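Local coordinates for type III effector NopAA (Sinorhizobium fredii USDA 257, PDB 6SDU), which hydrolyses xyloglucan as a family 12 glycoside hydrolase, delivered as a type III secretion effector of a symbiotic rhizobium, at residues 74-79 with 230-235; 82-87 with 193-198; 92-97 with 212-217; 109-114 with 171-176. All blocks are in the same frame, centred on the assembly; numbering follows the deposited sequence.

Overall arrangement
Following the chain from the N terminus, the first segments of all four contacts come before any second one. Interaction 4 closes first, when 171-176 meets 109-114 within the cleft-bearing mixed sheet. Interaction 2 closes next, setting helix 191-200 against the turn after strand 72-83. Interaction 3 follows as 212-217 faces 92-97, and interaction 1 closes last and encloses the other three. Interaction 4 also lies within both 2 and 3, whereas 2 and 3 cross because their segments alternate. Interactions 1 and 3, with centres about 6 Å apart, join the two sheets of the sandwich; strands 208-218 and 103-112, neighbours in one sheet, carry interaction 3 into interaction 4.

Interaction 1: 74-79 with 230-235; sequences PHVAFN and NNWSVT
Phe78 meets both Val234 and Trp232 across the gap between two sheets, and its side chain can be traced outward atom by atom. CB of Phe78 lies 4.1 Å from Val234 CG2 and 4.2 Å from Trp232 CH2, the latter at the indole edge. Because CG is placed anti to the backbone N (chi1 -171°), the ring leans over Val234: Phe78 CG is 4.0 Å from Val234 CB. One step on, Phe78 CD1 makes the closest touch of this ring, 3.7 Å to Val234 CG1, and CE1 still reaches the same methyl. Val234 CB sits over one ring face, 20° off the normal, which meets the geometry of a CH-pi contact.

A second CH-pi contact joins Val76 and Trp232. Val76 CG1 stands 3.8 Å from the centroid of the Trp232 six-membered ring, displaced toward CE3, its nearest atom at 3.5 Å. The indole also packs on Tyr214.

No hydrogen bond spans the segments. Axes 8.6 Å apart and crossing at -16°, with apolar side chains pointing at each other, are the mark of face-to-face sheet packing, here in the beta-jelly-roll sandwich of glycoside hydrolase family 12.

Interaction 2: 82-87 with 193-198; sequences KPLSSI and SILQWI
Pro83 O receives two bonds from Ser86, and the tight turn closed in this way presents Leu84 to Leu195. The stronger grip comes from Ser86 OG, 2.9 Å from Pro83 O; the hydroxyl lies in the carbonyl plane on a lone pair, with a C=O...O angle of 131°. The backbone Ser86 N adds a weak bond to the same Pro83 O at 3.0 Å. Just beyond, Ile87 N bonds Leu84 O at 3.1 Å, which continues the helix-like course of residues 84-86. Lys82 NZ reaches Ser86 O at 3.3 Å but stands well above that carbonyl plane, so this link does not use a lone pair.

Across the contact itself the meeting is purely van der Waals. The chi1 of -176° swings Leu84 CG away from its backbone N and carries the methyl-bearing end toward the helix: Leu84 CD2 is 4.0 Å and CD1 4.1 Å from Leu195 CB. Leu84 CD2 also comes to 4.3 Å from Gln196 N, while the Gln196 side chain flanks the contact, with Leu84 CD2 and Gln196 CG 4.5 Å apart. Both methyls of Leu84 thus rest against the same CB.

Leu195 reaches on to Val209 of strand 208-218 and Ile119 of strand 117-125, and Ile194 packs on Val157 of strand 155-157. Helix 191-200 therefore lies against the mixed sheet, with the turn after strand 72-83 touching it through Leu84.

Interaction 3: 92-97 with 212-217; sequences SSFNQE and VQYGVE
The phenol ring of Tyr214 takes Gln96 OE1 at its edge, in plane, while the Phe94 ring meets it obliquely, neither stacked nor edge-to-face. These groups fill the interior of the family 12 jelly-roll sandwich, between strand 90-97 of one sheet and strand 208-218 of the other. The two aromatic planes are inclined at 40°, with centroids 5.7 Å apart. Phe94 CB packs 4.0 Å from Tyr214 CE2, and farther along Phe94 CD2 comes to 3.5 Å from Tyr214 OH. CG of Phe94 stands between its backbone N and carbonyl carbon (chi1 63°), directing the ring past the hydroxyl end, while CB is the atom nearest the phenol carbons. The Tyr214 ring also meets Trp232, the two planes nearly parallel, and Tyr108 at a steep inclination.

The Gln96 amide lies within 17° of the phenol plane, so OE1 meets the hydroxyl near the plane of both groups. Its rotation is probably fixed by a second bond, from Gln96 NE2 to Asn185 OD1. Tyr214 OH has a second partner in Thr123 OG1, so the buried hydroxyl is gripped twice. Farther along the same strand, Glu217 OE2 bonds O2 of a bound glucose, although the Tyr214 side chain is about 12 Å from the sugar.

The one bond across the segments is short: Tyr214 OH donates to Gln96 OE1 at 2.6 Å, on a lone pair of the amide oxygen.

Interaction 4: 109-114 with 171-176; sequences DIWDSS and DGHKVI
Trp111 of strand 103-112 meets His173, in the loop leading into strand 174-180, on a sheet of the family 12 beta-sandwich that contributes Met120, Trp122 and Glu217 to the glucose pocket. The benzo end of Trp111 does the touching: His173 NE2 is 3.6 Å from both Trp111 CZ3 and CH2, and His173 CD2 is 3.8 Å from CZ3. With planes inclined at 37° and centroids 5.1 Å apart, the pair is oblique rather than stacked or T-shaped. CG of Trp111 lies anti to its carbonyl carbon (chi1 -64°), and this swings the indole toward the imidazole.

No hydrogen bond links the two segments; each ring is set by bonds inside its own segment and to residues beyond. Trp111 NE1 donates to Asp109 OD2 at 2.9 Å, a bent bond (134°) that meets the carboxylate from above its plane; Gln213 OE1 is a second, weak partner. Both imidazole nitrogens are held, NE2 by Glu118 and ND1 by Asp171, which limits ring rotation. Asp171 OD1 also takes a weak bond from the backbone His173 N at 3.3 Å. In the stronger of these two, His173 ND1 points in the ring plane to the syn lone pair of Asp171 OD1, 2.7 Å away.

Interaction 1: 74-79 with 230-235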
loop_
_atom_site.group_PDB
_atom_site.type_symbol
_atom_site.label_atom_id
_atom_site.label_comp_id
_atom_site.label_asym_id
_atom_site.label_seq_id
_atom_site.Cartn_x
_atom_site.Cartn_y
_atom_site.Cartn_z
ATOM N N PRO A 74 -7.684 4.440 -2.557
ATOM C CA PRO A 74 -7.337 4.963 -3.889
ATOM C C PRO A 74 -5.932 4.516 -4.269
ATOM O O PRO A 74 -4.985 4.648 -3.481
ATOM C CB PRO A 74 -7.397 6.483 -3.709
ATOM C CG PRO A 74 -7.268 6.707 -2.234
ATOM C CD PRO A 74 -7.955 5.522 -1.597
ATOM N N HIS A 75 -5.783 3.972 -5.471
ATOM C CA HIS A 75 -4.465 3.431 -5.768
ATOM C C HIS A 75 -4.240 3.345 -7.259
ATOM O O HIS A 75 -5.175 3.356 -8.059
ATOM C CB HIS A 75 -4.267 2.061 -5.139
ATOM C CG HIS A 75 -5.112 0.993 -5.758
ATOM N ND1 HIS A 75 -6.418 0.771 -5.379
ATOM C CD2 HIS A 75 -4.832 0.070 -6.708
ATOM C CE1 HIS A 75 -6.909 -0.241 -6.071
ATOM N NE2 HIS A 75 -5.973 -0.674 -6.895
ATOM N N VAL A 76 -2.964 3.249 -7.602
ATOM C CA VAL A 76 -2.473 2.951 -8.934
ATOM C C VAL A 76 -2.014 1.495 -8.900
ATOM O O VAL A 76 -1.592 1.002 -7.851
ATOM C CB VAL A 76 -1.335 3.926 -9.300
ATOM C CG1 VAL A 76 -0.198 3.820 -8.269
ATOM C CG2 VAL A 76 -0.798 3.703 -10.732
ATOM N N ALA A 77 -2.184 0.772 -10.005
ATOM C CA ALA A 77 -1.825 -0.642 -10.060
ATOM C C ALA A 77 -1.077 -0.967 -11.347
ATOM O O ALA A 77 -1.363 -0.402 -12.407
ATOM C CB ALA A 77 -3.077 -1.555 -9.941
ATOM N N PHE A 78 -0.152 -1.931 -11.252
ATOM C CA PHE A 78 0.667 -2.386 -12.372
ATOM C C PHE A 78 0.766 -3.912 -12.358
ATOM O O PHE A 78 1.236 -4.504 -11.378
ATOM C CB PHE A 78 2.069 -1.754 -12.288
ATOM C CG PHE A 78 2.941 -1.977 -13.522
ATOM C CD1 PHE A 78 3.801 -3.070 -13.609
ATOM C CD2 PHE A 78 2.930 -1.064 -14.577
ATOM C CE1 PHE A 78 4.618 -3.258 -14.731
ATOM C CE2 PHE A 78 3.740 -1.245 -15.697
ATOM C CZ PHE A 78 4.586 -2.348 -15.773
ATOM N N ASN A 79 0.388 -4.544 -13.463
ATOM C CA ASN A 79 0.379 -6.002 -13.552
ATOM C C ASN A 79 1.752 -6.573 -13.912
ATOM O O ASN A 79 2.459 -6.034 -14.772
ATOM C CB ASN A 79 -0.645 -6.451 -14.588
ATOM C CG ASN A 79 -1.495 -7.579 -14.090
ATOM O OD1 ASN A 79 -1.023 -8.713 -13.965
ATOM N ND2 ASN A 79 -2.765 -7.286 -13.795
ATOM N N ASN A 230 3.682 12.434 -6.935
ATOM C CA ASN A 230 4.299 13.193 -8.016
ATOM C C ASN A 230 5.033 12.280 -8.965
ATOM O O ASN A 230 5.117 12.567 -10.166
ATOM C CB ASN A 230 5.298 14.212 -7.473
ATOM C CG ASN A 230 4.667 15.202 -6.554
ATOM O OD1 ASN A 230 3.586 15.725 -6.841
ATOM N ND2 ASN A 230 5.344 15.500 -5.447
ATOM N N ASN A 231 5.544 11.170 -8.452
ATOM C CA ASN A 231 6.061 10.162 -9.343
ATOM C C ASN A 231 5.746 8.794 -8.770
ATOM O O ASN A 231 5.762 8.608 -7.550
ATOM C CB ASN A 231 7.561 10.325 -9.565
ATOM C CG ASN A 231 8.092 9.282 -10.498
ATOM O OD1 ASN A 231 7.676 9.215 -11.650
ATOM N ND2 ASN A 231 8.976 8.424 -10.000
ATOM N N TRP A 232 5.408 7.863 -9.665
ATOM C CA TRP A 232 5.294 6.445 -9.337
ATOM C C TRP A 232 5.578 5.659 -10.604
ATOM O O TRP A 232 4.900 5.860 -11.615
ATOM C CB TRP A 232 3.913 6.074 -8.776
ATOM C CG TRP A 232 3.952 4.707 -8.124
ATOM C CD1 TRP A 232 4.497 4.409 -6.906
ATOM C CD2 TRP A 232 3.485 3.448 -8.669
ATOM N NE1 TRP A 232 4.392 3.062 -6.654
ATOM C CE2 TRP A 232 3.777 2.450 -7.714
ATOM C CE3 TRP A 232 2.841 3.078 -9.850
ATOM C CZ2 TRP A 232 3.428 1.112 -7.895
ATOM C CZ3 TRP A 232 2.504 1.744 -10.034
ATOM C CH2 TRP A 232 2.782 0.783 -9.057
ATOM N N SER A 233 6.553 4.756 -10.549
ATOM C CA SER A 233 6.924 3.935 -11.696
ATOM C C SER A 233 7.283 2.538 -11.206
ATOM O O SER A 233 7.694 2.364 -10.058
ATOM C CB SER A 233 8.108 4.542 -12.468
ATOM O OG SER A 233 9.219 4.747 -11.610
ATOM N N VAL A 234 7.128 1.544 -12.082
ATOM C CA VAL A 234 7.526 0.168 -11.798
ATOM C C VAL A 234 8.462 -0.283 -12.906
ATOM O O VAL A 234 8.218 0.003 -14.087
ATOM C CB VAL A 234 6.324 -0.789 -11.686
ATOM C CG1 VAL A 234 6.790 -2.274 -11.574
ATOM C CG2 VAL A 234 5.460 -0.411 -10.494
ATOM N N THR A 235 9.563 -0.926 -12.518
ATOM C CA THR A 235 10.524 -1.509 -13.448
ATOM C C THR A 235 10.453 -3.023 -13.296
ATOM O O THR A 235 10.839 -3.562 -12.254
ATOM C CB THR A 235 11.937 -0.989 -13.182
ATOM O OG1 THR A 235 11.969 0.437 -13.361
ATOM C CG2 THR A 235 12.940 -1.662 -14.113
#

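Interaction 2: 82-87 with 193-198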
loop_
_atom_site.group_PDB
_atom_site.type_symbol
_atom_site.label_atom_id
_atom_site.label_comp_id
_atom_site.label_asym_id
_atom_site.label_seq_id
_atom_site.Cartn_x
_atom_site.Cartn_y
_atom_site.Cartn_z
ATOM N N LYS A 82 4.216 -12.955 -13.481
ATOM C CA LYS A 82 5.423 -13.744 -13.688
ATOM C C LYS A 82 5.789 -14.458 -12.393
ATOM O O LYS A 82 5.614 -13.891 -11.311
ATOM C CB LYS A 82 6.612 -12.868 -14.115
ATOM C CG LYS A 82 6.468 -12.231 -15.481
ATOM C CD LYS A 82 7.573 -11.211 -15.779
ATOM C CE LYS A 82 8.880 -11.579 -15.118
ATOM N NZ LYS A 82 9.847 -12.190 -16.075
ATOM N N PRO A 83 6.314 -15.688 -12.480
ATOM C CA PRO A 83 6.850 -16.344 -11.281
ATOM C C PRO A 83 8.043 -15.587 -10.726
ATOM O O PRO A 83 8.837 -14.991 -11.462
ATOM C CB PRO A 83 7.291 -17.725 -11.791
ATOM C CG PRO A 83 6.554 -17.925 -13.059
ATOM C CD PRO A 83 6.450 -16.551 -13.663
ATOM N N LEU A 84 8.164 -15.622 -9.399
ATOM C CA LEU A 84 9.266 -14.924 -8.746
ATOM C C LEU A 84 10.613 -15.369 -9.311
ATOM O O LEU A 84 11.516 -14.548 -9.515
ATOM C CB LEU A 84 9.209 -15.178 -7.247
ATOM C CG LEU A 84 10.231 -14.435 -6.413
ATOM C CD1 LEU A 84 10.164 -12.920 -6.704
ATOM C CD2 LEU A 84 9.890 -14.737 -4.980
ATOM N N SER A 85 10.747 -16.665 -9.602
ATOM C CA SER A 85 12.013 -17.204 -10.089
ATOM C C SER A 85 12.374 -16.671 -11.474
ATOM O O SER A 85 13.563 -16.527 -11.790
ATOM C CB SER A 85 11.942 -18.735 -10.106
ATOM O OG SER A 85 10.886 -19.194 -10.934
ATOM N N SER A 86 11.379 -16.348 -12.301
ATOM C CA SER A 86 11.658 -15.828 -13.637
ATOM C C SER A 86 11.984 -14.337 -13.636
ATOM O O SER A 86 12.328 -13.792 -14.693
ATOM C CB SER A 86 10.487 -16.118 -14.581
ATOM O OG SER A 86 9.376 -15.288 -14.285
ATOM N N ILE A 87 11.845 -13.660 -12.500
ATOM C CA ILE A 87 12.023 -12.215 -12.434
ATOM C C ILE A 87 13.493 -11.887 -12.207
ATOM O O ILE A 87 14.122 -12.390 -11.267
ATOM C CB ILE A 87 11.146 -11.604 -11.326
ATOM C CG1 ILE A 87 9.670 -11.683 -11.710
ATOM C CG2 ILE A 87 11.536 -10.148 -11.059
ATOM C CD1 ILE A 87 8.715 -11.668 -10.525
ATOM N N SER A 193 13.713 -8.562 -4.089
ATOM C CA SER A 193 14.461 -8.969 -2.897
ATOM C C SER A 193 13.566 -9.116 -1.677
ATOM O O SER A 193 13.812 -9.977 -0.826
ATOM C CB SER A 193 15.554 -7.945 -2.585
ATOM O OG SER A 193 16.562 -7.939 -3.575
ATOM N N ILE A 194 12.568 -8.233 -1.529
ATOM C CA ILE A 194 11.672 -8.339 -0.381
ATOM C C ILE A 194 10.869 -9.623 -0.465
ATOM O O ILE A 194 10.738 -10.352 0.524
ATOM C CB ILE A 194 10.761 -7.098 -0.286
ATOM C CG1 ILE A 194 11.586 -5.865 0.112
ATOM C CG2 ILE A 194 9.621 -7.352 0.699
ATOM C CD1 ILE A 194 10.824 -4.540 0.009
ATOM N N LEU A 195 10.341 -9.940 -1.650
ATOM C CA LEU A 195 9.615 -11.190 -1.825
ATOM C C LEU A 195 10.541 -12.391 -1.612
ATOM O O LEU A 195 10.138 -13.404 -1.021
ATOM C CB LEU A 195 8.989 -11.221 -3.219
ATOM C CG LEU A 195 7.927 -10.149 -3.454
ATOM C CD1 LEU A 195 7.401 -10.151 -4.895
ATOM C CD2 LEU A 195 6.780 -10.310 -2.434
ATOM N N GLN A 196 11.801 -12.273 -2.044
ATOM C CA GLN A 196 12.758 -13.361 -1.842
ATOM C C GLN A 196 13.003 -13.596 -0.357
ATOM O O GLN A 196 13.042 -14.745 0.094
ATOM C CB GLN A 196 14.066 -13.048 -2.568
ATOM C CG GLN A 196 13.994 -13.278 -4.066
ATOM C CD GLN A 196 15.230 -12.804 -4.825
ATOM O OE1 GLN A 196 16.000 -11.968 -4.344
ATOM N NE2 GLN A 196 15.422 -13.349 -6.022
ATOM N N TRP A 197 13.117 -12.516 0.429
ATOM C CA TRP A 197 13.302 -12.658 1.872
ATOM C C TRP A 197 12.077 -13.282 2.541
ATOM O O TRP A 197 12.216 -14.115 3.447
ATOM C CB TRP A 197 13.621 -11.297 2.488
ATOM C CG TRP A 197 13.846 -11.340 3.987
ATOM C CD1 TRP A 197 15.048 -11.474 4.641
ATOM C CD2 TRP A 197 12.842 -11.253 5.012
ATOM N NE1 TRP A 197 14.848 -11.474 6.009
ATOM C CE2 TRP A 197 13.507 -11.328 6.261
ATOM C CE3 TRP A 197 11.450 -11.105 4.997
ATOM C CZ2 TRP A 197 12.822 -11.270 7.476
ATOM C CZ3 TRP A 197 10.772 -11.043 6.207
ATOM C CH2 TRP A 197 11.460 -11.127 7.428
ATOM N N ILE A 198 10.868 -12.899 2.105
ATOM C CA ILE A 198 9.655 -13.469 2.682
ATOM C C ILE A 198 9.548 -14.951 2.340
ATOM O O ILE A 198 9.091 -15.760 3.157
ATOM C CB ILE A 198 8.409 -12.692 2.216
ATOM C CG1 ILE A 198 8.496 -11.221 2.634
ATOM C CG2 ILE A 198 7.157 -13.321 2.805
ATOM C CD1 ILE A 198 7.380 -10.346 2.054
#

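Interaction 3: 92-97 with 212-217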
loop_
_atom_site.group_PDB
_atom_site.type_symbol
_atom_site.label_atom_id
_atom_site.label_comp_id
_atom_site.label_asym_id
_atom_site.label_seq_id
_atom_site.Cartn_x
_atom_site.Cartn_y
_atom_site.Cartn_z
ATOM N N SER A 92 10.493 -0.382 -7.677
ATOM C CA SER A 92 9.529 0.695 -7.824
ATOM C C SER A 92 10.068 1.968 -7.186
ATOM O O SER A 92 10.789 1.915 -6.182
ATOM C CB SER A 92 8.188 0.291 -7.192
ATOM O OG SER A 92 7.155 1.161 -7.588
ATOM N N SER A 93 9.740 3.113 -7.795
ATOM C CA SER A 93 10.096 4.429 -7.267
ATOM C C SER A 93 8.842 5.219 -6.921
ATOM O O SER A 93 7.884 5.222 -7.694
ATOM C CB SER A 93 10.916 5.227 -8.275
ATOM O OG SER A 93 12.191 4.638 -8.433
ATOM N N PHE A 94 8.860 5.917 -5.777
ATOM C CA PHE A 94 7.736 6.741 -5.329
ATOM C C PHE A 94 8.231 8.104 -4.857
ATOM O O PHE A 94 9.341 8.230 -4.336
ATOM C CB PHE A 94 6.943 6.055 -4.197
ATOM C CG PHE A 94 7.745 5.832 -2.927
ATOM C CD1 PHE A 94 8.620 4.756 -2.822
ATOM C CD2 PHE A 94 7.596 6.679 -1.829
ATOM C CE1 PHE A 94 9.363 4.537 -1.668
ATOM C CE2 PHE A 94 8.330 6.466 -0.658
ATOM C CZ PHE A 94 9.223 5.386 -0.587
ATOM N N ASN A 95 7.434 9.134 -5.115
ATOM C CA ASN A 95 7.671 10.476 -4.594
ATOM C C ASN A 95 6.310 11.080 -4.257
ATOM O O ASN A 95 5.460 11.199 -5.141
ATOM C CB ASN A 95 8.420 11.324 -5.625
ATOM C CG ASN A 95 8.731 12.712 -5.123
ATOM O OD1 ASN A 95 9.029 12.906 -3.947
ATOM N ND2 ASN A 95 8.633 13.696 -6.010
ATOM N N GLN A 96 6.096 11.485 -3.003
ATOM C CA GLN A 96 4.750 11.895 -2.613
ATOM C C GLN A 96 4.757 13.112 -1.685
ATOM O O GLN A 96 5.769 13.462 -1.075
ATOM C CB GLN A 96 4.007 10.740 -1.938
ATOM C CG GLN A 96 4.559 10.401 -0.539
ATOM C CD GLN A 96 4.590 8.920 -0.270
ATOM O OE1 GLN A 96 4.317 8.112 -1.160
ATOM N NE2 GLN A 96 4.910 8.550 0.971
ATOM N N GLU A 97 3.596 13.768 -1.610
ATOM C CA GLU A 97 3.337 14.841 -0.659
ATOM C C GLU A 97 2.089 14.459 0.137
ATOM O O GLU A 97 1.038 14.202 -0.450
ATOM C CB GLU A 97 3.131 16.172 -1.382
ATOM C CG GLU A 97 4.334 16.697 -2.172
ATOM C CD GLU A 97 3.950 17.842 -3.133
ATOM O OE1 GLU A 97 2.785 17.888 -3.582
ATOM O OE2 GLU A 97 4.809 18.703 -3.438
ATOM N N VAL A 212 1.312 -5.168 -8.577
ATOM C CA VAL A 212 2.001 -4.234 -7.694
ATOM C C VAL A 212 1.125 -2.988 -7.604
ATOM O O VAL A 212 0.869 -2.335 -8.621
ATOM C CB VAL A 212 3.412 -3.874 -8.191
ATOM C CG1 VAL A 212 3.961 -2.688 -7.384
ATOM C CG2 VAL A 212 4.343 -5.042 -8.044
ATOM N N GLN A 213 0.633 -2.672 -6.408
ATOM C CA GLN A 213 -0.237 -1.511 -6.205
ATOM C C GLN A 213 0.400 -0.481 -5.271
ATOM O O GLN A 213 1.253 -0.816 -4.442
ATOM C CB GLN A 213 -1.597 -1.936 -5.644
ATOM C CG GLN A 213 -2.311 -2.933 -6.509
ATOM C CD GLN A 213 -3.585 -3.497 -5.890
ATOM O OE1 GLN A 213 -3.859 -3.340 -4.692
ATOM N NE2 GLN A 213 -4.358 -4.182 -6.710
ATOM N N TYR A 214 -0.014 0.784 -5.415
ATOM C CA TYR A 214 0.431 1.841 -4.513
ATOM C C TYR A 214 -0.672 2.880 -4.312
ATOM O O TYR A 214 -1.266 3.352 -5.284
ATOM C CB TYR A 214 1.705 2.525 -5.030
ATOM C CG TYR A 214 2.427 3.321 -3.962
ATOM C CD1 TYR A 214 3.033 2.686 -2.879
ATOM C CD2 TYR A 214 2.503 4.717 -4.031
ATOM C CE1 TYR A 214 3.715 3.425 -1.894
ATOM C CE2 TYR A 214 3.176 5.466 -3.055
ATOM C CZ TYR A 214 3.771 4.817 -1.985
ATOM O OH TYR A 214 4.431 5.562 -1.012
ATOM N N GLY A 215 -0.900 3.261 -3.060
ATOM C CA GLY A 215 -1.937 4.235 -2.759
ATOM C C GLY A 215 -1.975 4.533 -1.280
ATOM O O GLY A 215 -0.953 4.422 -0.601
ATOM N N VAL A 216 -3.143 4.969 -0.787
ATOM C CA VAL A 216 -3.314 5.281 0.630
ATOM C C VAL A 216 -4.585 4.619 1.169
ATOM O O VAL A 216 -5.677 4.774 0.599
ATOM C CB VAL A 216 -3.297 6.816 0.873
ATOM C CG1 VAL A 216 -4.348 7.530 0.072
ATOM C CG2 VAL A 216 -3.399 7.161 2.357
ATOM N N GLU A 217 -4.447 3.874 2.274
ATOM C CA GLU A 217 -5.599 3.325 2.988
ATOM C C GLU A 217 -6.043 4.384 3.987
ATOM O O GLU A 217 -5.331 4.639 4.965
ATOM C CB GLU A 217 -5.224 2.046 3.731
ATOM C CG GLU A 217 -4.796 0.864 2.847
ATOM C CD GLU A 217 -4.481 -0.387 3.655
ATOM O OE1 GLU A 217 -3.637 -0.316 4.600
ATOM O OE2 GLU A 217 -5.082 -1.439 3.346
#

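Interaction 4: 109-114 with 171-176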
loop_
_atom_site.group_PDB
_atom_site.type_symbol
_atom_site.label_atom_id
_atom_site.label_comp_id
_atom_site.label_asym_id
_atom_site.label_seq_id
_atom_site.Cartn_x
_atom_site.Cartn_y
_atom_site.Cartn_z
ATOM N N ASP A 109 0.902 -2.325 -2.158
ATOM C CA ASP A 109 0.013 -3.476 -1.993
ATOM C C ASP A 109 0.376 -4.464 -3.099
ATOM O O ASP A 109 0.048 -4.248 -4.267
ATOM C CB ASP A 109 -1.459 -3.047 -2.059
ATOM C CG ASP A 109 -2.388 -3.930 -1.214
ATOM O OD1 ASP A 109 -1.964 -4.479 -0.169
ATOM O OD2 ASP A 109 -3.554 -4.090 -1.619
ATOM N N ILE A 110 1.095 -5.525 -2.753
ATOM C CA ILE A 110 1.587 -6.485 -3.729
ATOM C C ILE A 110 0.822 -7.794 -3.559
ATOM O O ILE A 110 0.758 -8.346 -2.455
ATOM C CB ILE A 110 3.106 -6.680 -3.587
ATOM C CG1 ILE A 110 3.814 -5.349 -3.787
ATOM C CG2 ILE A 110 3.656 -7.751 -4.600
ATOM C CD1 ILE A 110 5.104 -5.244 -3.036
ATOM N N TRP A 111 0.248 -8.294 -4.653
ATOM C CA TRP A 111 -0.568 -9.500 -4.628
ATOM C C TRP A 111 0.039 -10.600 -5.490
ATOM O O TRP A 111 0.732 -10.334 -6.470
ATOM C CB TRP A 111 -1.965 -9.227 -5.147
ATOM C CG TRP A 111 -2.763 -8.277 -4.326
ATOM C CD1 TRP A 111 -2.783 -6.899 -4.409
ATOM C CD2 TRP A 111 -3.658 -8.636 -3.280
ATOM N NE1 TRP A 111 -3.653 -6.387 -3.454
ATOM C CE2 TRP A 111 -4.208 -7.437 -2.764
ATOM C CE3 TRP A 111 -4.047 -9.859 -2.723
ATOM C CZ2 TRP A 111 -5.142 -7.434 -1.729
ATOM C CZ3 TRP A 111 -4.974 -9.859 -1.689
ATOM C CH2 TRP A 111 -5.510 -8.652 -1.199
ATOM N N ASP A 112 -0.235 -11.842 -5.134
ATOM C CA ASP A 112 0.087 -12.896 -6.077
ATOM C C ASP A 112 -1.126 -13.123 -6.976
ATOM O O ASP A 112 -2.210 -12.589 -6.733
ATOM C CB ASP A 112 0.525 -14.161 -5.349
ATOM C CG ASP A 112 -0.574 -14.816 -4.551
ATOM O OD1 ASP A 112 -1.494 -14.121 -4.073
ATOM O OD2 ASP A 112 -0.494 -16.050 -4.382
ATOM N N SER A 113 -0.929 -13.884 -8.057
ATOM C CA SER A 113 -2.006 -14.042 -9.037
ATOM C C SER A 113 -3.247 -14.695 -8.442
ATOM O O SER A 113 -4.373 -14.349 -8.824
ATOM C CB SER A 113 -1.511 -14.836 -10.245
ATOM O OG SER A 113 -0.650 -14.011 -11.007
ATOM N N SER A 114 -3.067 -15.596 -7.480
ATOM C CA SER A 114 -4.184 -16.292 -6.855
ATOM C C SER A 114 -4.871 -15.468 -5.774
ATOM O O SER A 114 -5.949 -15.858 -5.320
ATOM C CB SER A 114 -3.672 -17.574 -6.216
ATOM O OG SER A 114 -2.787 -17.258 -5.153
ATOM N N ASP A 171 -11.167 -13.392 4.081
ATOM C CA ASP A 171 -11.312 -14.606 3.289
ATOM C C ASP A 171 -10.177 -15.596 3.529
ATOM O O ASP A 171 -9.940 -16.476 2.690
ATOM C CB ASP A 171 -11.404 -14.235 1.805
ATOM C CG ASP A 171 -10.137 -13.560 1.298
ATOM O OD1 ASP A 171 -9.297 -13.181 2.134
ATOM O OD2 ASP A 171 -10.002 -13.364 0.070
ATOM N N GLY A 172 -9.467 -15.456 4.648
ATOM C CA GLY A 172 -8.376 -16.333 5.039
ATOM C C GLY A 172 -7.065 -16.156 4.298
ATOM O O GLY A 172 -6.116 -16.917 4.551
ATOM N N HIS A 173 -6.930 -15.133 3.465
ATOM C CA HIS A 173 -5.686 -14.951 2.739
ATOM C C HIS A 173 -4.630 -14.312 3.650
ATOM O O HIS A 173 -4.951 -13.500 4.523
ATOM C CB HIS A 173 -5.942 -14.134 1.460
ATOM C CG HIS A 173 -5.851 -12.652 1.648
ATOM N ND1 HIS A 173 -6.932 -11.875 2.005
ATOM C CD2 HIS A 173 -4.803 -11.802 1.524
ATOM C CE1 HIS A 173 -6.551 -10.609 2.092
ATOM N NE2 HIS A 173 -5.266 -10.540 1.798
ATOM N N LYS A 174 -3.379 -14.746 3.477
ATOM C CA LYS A 174 -2.251 -14.286 4.284
ATOM C C LYS A 174 -1.854 -12.839 3.974
ATOM O O LYS A 174 -1.663 -12.465 2.813
ATOM C CB LYS A 174 -1.049 -15.195 4.034
ATOM C CG LYS A 174 0.135 -14.900 4.926
ATOM C CD LYS A 174 -0.216 -15.234 6.367
ATOM C CE LYS A 174 -0.072 -16.716 6.633
ATOM N NZ LYS A 174 -0.640 -17.066 7.963
ATOM N N VAL A 175 -1.615 -12.047 5.018
ATOM C CA VAL A 175 -1.142 -10.669 4.850
ATOM C C VAL A 175 0.173 -10.497 5.604
ATOM O O VAL A 175 0.219 -10.657 6.830
ATOM C CB VAL A 175 -2.173 -9.640 5.348
ATOM C CG1 VAL A 175 -1.721 -8.194 5.011
ATOM C CG2 VAL A 175 -3.528 -9.928 4.783
ATOM N N ILE A 176 1.231 -10.153 4.878
ATOM C CA ILE A 176 2.533 -9.832 5.453
ATOM C C ILE A 176 2.745 -8.335 5.222
ATOM O O ILE A 176 2.733 -7.876 4.070
ATOM C CB ILE A 176 3.663 -10.656 4.806
ATOM C CG1 ILE A 176 3.361 -12.156 4.823
ATOM C CG2 ILE A 176 4.989 -10.408 5.515
ATOM C CD1 ILE A 176 3.429 -12.754 6.206
#